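Local coordinates for protein ketol-acid reductoisomerase (NAD(+)) (uncultured archaeon GZfos26G2, PDB 4XDY) that catalyses the magnesium-dependent methyl migration and NADH-preferring reduction of (S)-2-acetolactate to (R)-2,3-dihydroxy-isovalerate in branched-chain amino acid biosynthesis, at residues D128-A133 and R166-A171. Numbering follows the deposited sequence.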
ATOM      1  N   ASP A 128      11.450 -10.830 -34.720  1.00 21.69           N
ATOM      2  CA  ASP A 128      10.699  -9.756 -34.141  1.00 19.93           C
ATOM      3  C   ASP A 128      11.288  -9.593 -32.688  1.00 21.93           C
ATOM      4  O   ASP A 128      11.688 -10.608 -32.049  1.00 21.60           O
ATOM      5  CB  ASP A 128       9.278 -10.078 -34.051  1.00 21.01           C
ATOM      6  CG  ASP A 128       8.509 -10.108 -35.455  1.00 23.62           C
ATOM      7  OD1 ASP A 128       8.954  -9.439 -36.365  1.00 23.69           O
ATOM      8  OD2 ASP A 128       7.421 -10.716 -35.444  1.00 24.61           O
ATOM      9  N   VAL A 129      11.196  -8.372 -32.179  1.00 22.25           N
ATOM     10  CA  VAL A 129      11.664  -8.078 -30.794  1.00 19.27           C
ATOM     11  C   VAL A 129      10.605  -7.219 -30.115  1.00 19.03           C
ATOM     12  O   VAL A 129      10.317  -6.070 -30.568  1.00 20.99           O
ATOM     13  CB  VAL A 129      13.039  -7.412 -30.757  1.00 21.93           C
ATOM     14  CG1 VAL A 129      13.504  -7.124 -29.279  1.00 23.21           C
ATOM     15  CG2 VAL A 129      14.065  -8.240 -31.436  1.00 23.88           C
ATOM     16  N   ILE A 130       9.982  -7.801 -29.105  1.00 18.50           N
ATOM     17  CA  ILE A 130       8.844  -7.239 -28.454  1.00 19.88           C
ATOM     18  C   ILE A 130       9.012  -7.223 -26.935  1.00 19.72           C
ATOM     19  O   ILE A 130       9.818  -7.981 -26.390  1.00 19.47           O
ATOM     20  CB  ILE A 130       7.543  -7.927 -28.852  1.00 20.73           C
ATOM     21  CG1 ILE A 130       7.631  -9.399 -28.566  1.00 22.33           C
ATOM     22  CG2 ILE A 130       7.317  -7.671 -30.363  1.00 21.23           C
ATOM     23  CD1 ILE A 130       6.314 -10.073 -28.663  1.00 23.16           C
ATOM     24  N   MET A 131       8.164  -6.444 -26.283  1.00 20.00           N
ATOM     25  CA  MET A 131       8.120  -6.399 -24.829  1.00 19.97           C
ATOM     26  C   MET A 131       6.710  -6.260 -24.352  1.00 18.81           C
ATOM     27  O   MET A 131       5.931  -5.409 -24.856  1.00 19.08           O
ATOM     28  CB  MET A 131       8.976  -5.221 -24.257  1.00 21.11           C
ATOM     29  CG  MET A 131       8.665  -5.201 -22.800  1.00 23.47           C
ATOM     30  SD  MET A 131       9.891  -4.288 -21.989  1.00 34.44           S
ATOM     31  CE  MET A 131       9.459  -2.928 -22.525  1.00 13.38           C
ATOM     32  N   VAL A 132       6.328  -7.112 -23.410  1.00 17.75           N
ATOM     33  CA  VAL A 132       5.095  -6.994 -22.659  1.00 17.71           C
ATOM     34  C   VAL A 132       5.440  -6.848 -21.167  1.00 19.74           C
ATOM     35  O   VAL A 132       5.833  -7.844 -20.509  1.00 20.01           O
ATOM     36  CB  VAL A 132       4.117  -8.135 -22.954  1.00 22.00           C
ATOM     37  CG1 VAL A 132       3.776  -8.123 -24.475  1.00 23.13           C
ATOM     38  CG2 VAL A 132       4.696  -9.548 -22.618  1.00 20.90           C
ATOM     39  N   ALA A 133       5.395  -5.620 -20.686  1.00 17.07           N
ATOM     40  CA  ALA A 133       5.915  -5.297 -19.336  1.00 17.79           C
ATOM     41  C   ALA A 133       4.815  -5.021 -18.373  1.00 16.81           C
ATOM     42  O   ALA A 133       4.174  -3.975 -18.500  1.00 18.57           O
ATOM     43  CB  ALA A 133       6.841  -4.114 -19.416  1.00 20.78           C
ATOM     44  N   ARG A 166       3.768  -6.342 -33.305  1.00 22.44           N
ATOM     45  CA  ARG A 166       2.847  -5.605 -32.447  1.00 22.82           C
ATOM     46  C   ARG A 166       1.618  -6.423 -32.117  1.00 25.18           C
ATOM     47  O   ARG A 166       1.086  -6.415 -31.014  1.00 21.80           O
ATOM     48  CB  ARG A 166       2.485  -4.231 -33.072  1.00 23.09           C
ATOM     49  CG  ARG A 166       1.357  -3.468 -32.358  1.00 24.27           C
ATOM     50  CD  ARG A 166       1.186  -2.027 -32.996  1.00 26.34           C
ATOM     51  NE  ARG A 166       0.180  -1.194 -32.326  1.00 25.97           N
ATOM     52  CZ  ARG A 166      -1.123  -1.248 -32.514  1.00 26.36           C
ATOM     53  NH1 ARG A 166      -1.653  -2.037 -33.440  1.00 27.23           N
ATOM     54  NH2 ARG A 166      -1.902  -0.443 -31.775  1.00 27.44           N
ATOM     55  N   GLU A 167       1.056  -7.054 -33.139  1.00 23.07           N
ATOM     56  CA  GLU A 167      -0.125  -7.831 -32.957  1.00 22.04           C
ATOM     57  C   GLU A 167       0.065  -8.961 -31.910  1.00 20.28           C
ATOM     58  O   GLU A 167      -0.785  -9.199 -31.069  1.00 21.92           O
ATOM     59  CB  GLU A 167      -0.554  -8.475 -34.314  1.00 24.73           C
ATOM     60  CG  GLU A 167      -1.922  -9.061 -34.182  1.00 28.77           C
ATOM     61  CD  GLU A 167      -2.438  -9.677 -35.513  1.00 34.08           C
ATOM     62  OE1 GLU A 167      -1.678  -9.691 -36.495  1.00 34.60           O
ATOM     63  OE2 GLU A 167      -3.555 -10.218 -35.428  1.00 39.79           O
ATOM     64  N   VAL A 168       1.197  -9.636 -32.001  1.00 21.48           N
ATOM     65  CA  VAL A 168       1.573 -10.717 -31.075  1.00 23.29           C
ATOM     66  C   VAL A 168       1.744 -10.168 -29.654  1.00 22.81           C
ATOM     67  O   VAL A 168       1.146 -10.701 -28.732  1.00 24.11           O
ATOM     68  CB  VAL A 168       2.852 -11.397 -31.520  1.00 23.48           C
ATOM     69  CG1 VAL A 168       3.352 -12.363 -30.440  1.00 24.39           C
ATOM     70  CG2 VAL A 168       2.571 -12.118 -32.838  1.00 24.62           C
ATOM     71  N   ALA A 169       2.477  -9.077 -29.534  1.00 24.51           N
ATOM     72  CA  ALA A 169       2.709  -8.440 -28.182  1.00 22.44           C
ATOM     73  C   ALA A 169       1.395  -8.038 -27.563  1.00 22.14           C
ATOM     74  O   ALA A 169       1.052  -8.430 -26.446  1.00 21.87           O
ATOM     75  CB  ALA A 169       3.724  -7.302 -28.293  1.00 23.08           C
ATOM     76  N   LEU A 170       0.526  -7.332 -28.321  1.00 23.38           N
ATOM     77  CA  LEU A 170      -0.728  -6.903 -27.737  1.00 20.83           C
ATOM     78  C   LEU A 170      -1.598  -8.106 -27.360  1.00 20.26           C
ATOM     79  O   LEU A 170      -2.325  -8.098 -26.350  1.00 22.80           O
ATOM     80  CB  LEU A 170      -1.497  -5.917 -28.658  1.00 22.61           C
ATOM     81  CG  LEU A 170      -0.841  -4.561 -28.870  1.00 22.98           C
ATOM     82  CD1 LEU A 170      -1.567  -3.817 -29.979  1.00 26.94           C
ATOM     83  CD2 LEU A 170      -0.896  -3.658 -27.634  1.00 23.65           C
ATOM     84  N   ALA A 171      -1.552  -9.117 -28.229  1.00 23.37           N
ATOM     85  CA  ALA A 171      -2.395 -10.290 -28.065  1.00 23.95           C
ATOM     86  C   ALA A 171      -2.022 -10.962 -26.746  1.00 26.13           C
ATOM     87  O   ALA A 171      -2.884 -11.389 -25.989  1.00 24.23           O
ATOM     88  CB  ALA A 171      -2.209 -11.236 -29.205  1.00 26.12           C
TER
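The methyl of Ala169 faces strand 128-133 and meets two of its side chains, Ile130 and Val132, which sit on the same side of the strand. Ile130 reaches over it with the tip of its longer branch: CD1 lies 3.8 Å from Ala169 CB, and the branch point is almost as close, Ile130 CB to Ala169 CB being 3.9 Å. The same CD1 extends to the neighbouring helix residue, 4.1 Å from Val168 CG1. A chi1 of 57° flanks CG1 of Ile130 with backbone N and carbonyl carbon, and an extended chi2 of 168° carries CD1 on to the helix. Val132 approaches with CG1 alone, 3.9 Å from Ala169 CB and 3.4 Å from Ala169 O, a methyl against a carbonyl oxygen. The segment axes come within 8.2 Å and run in nearly the same direction, 20° apart: in this Rossmann domain the intervening strand 153-157 is antiparallel to 128-134, and the helix after it turns back, unlike the antiparallel helix of a classical beta-alpha-beta unit. Val157 and Val155 of that strand extend the apolar surface, touching Ile130 and Ala169 respectively. No hydrogen bond crosses between the segments, and all four touching residues are buried; dispersion between aliphatic groups therefore dominates their direct contact.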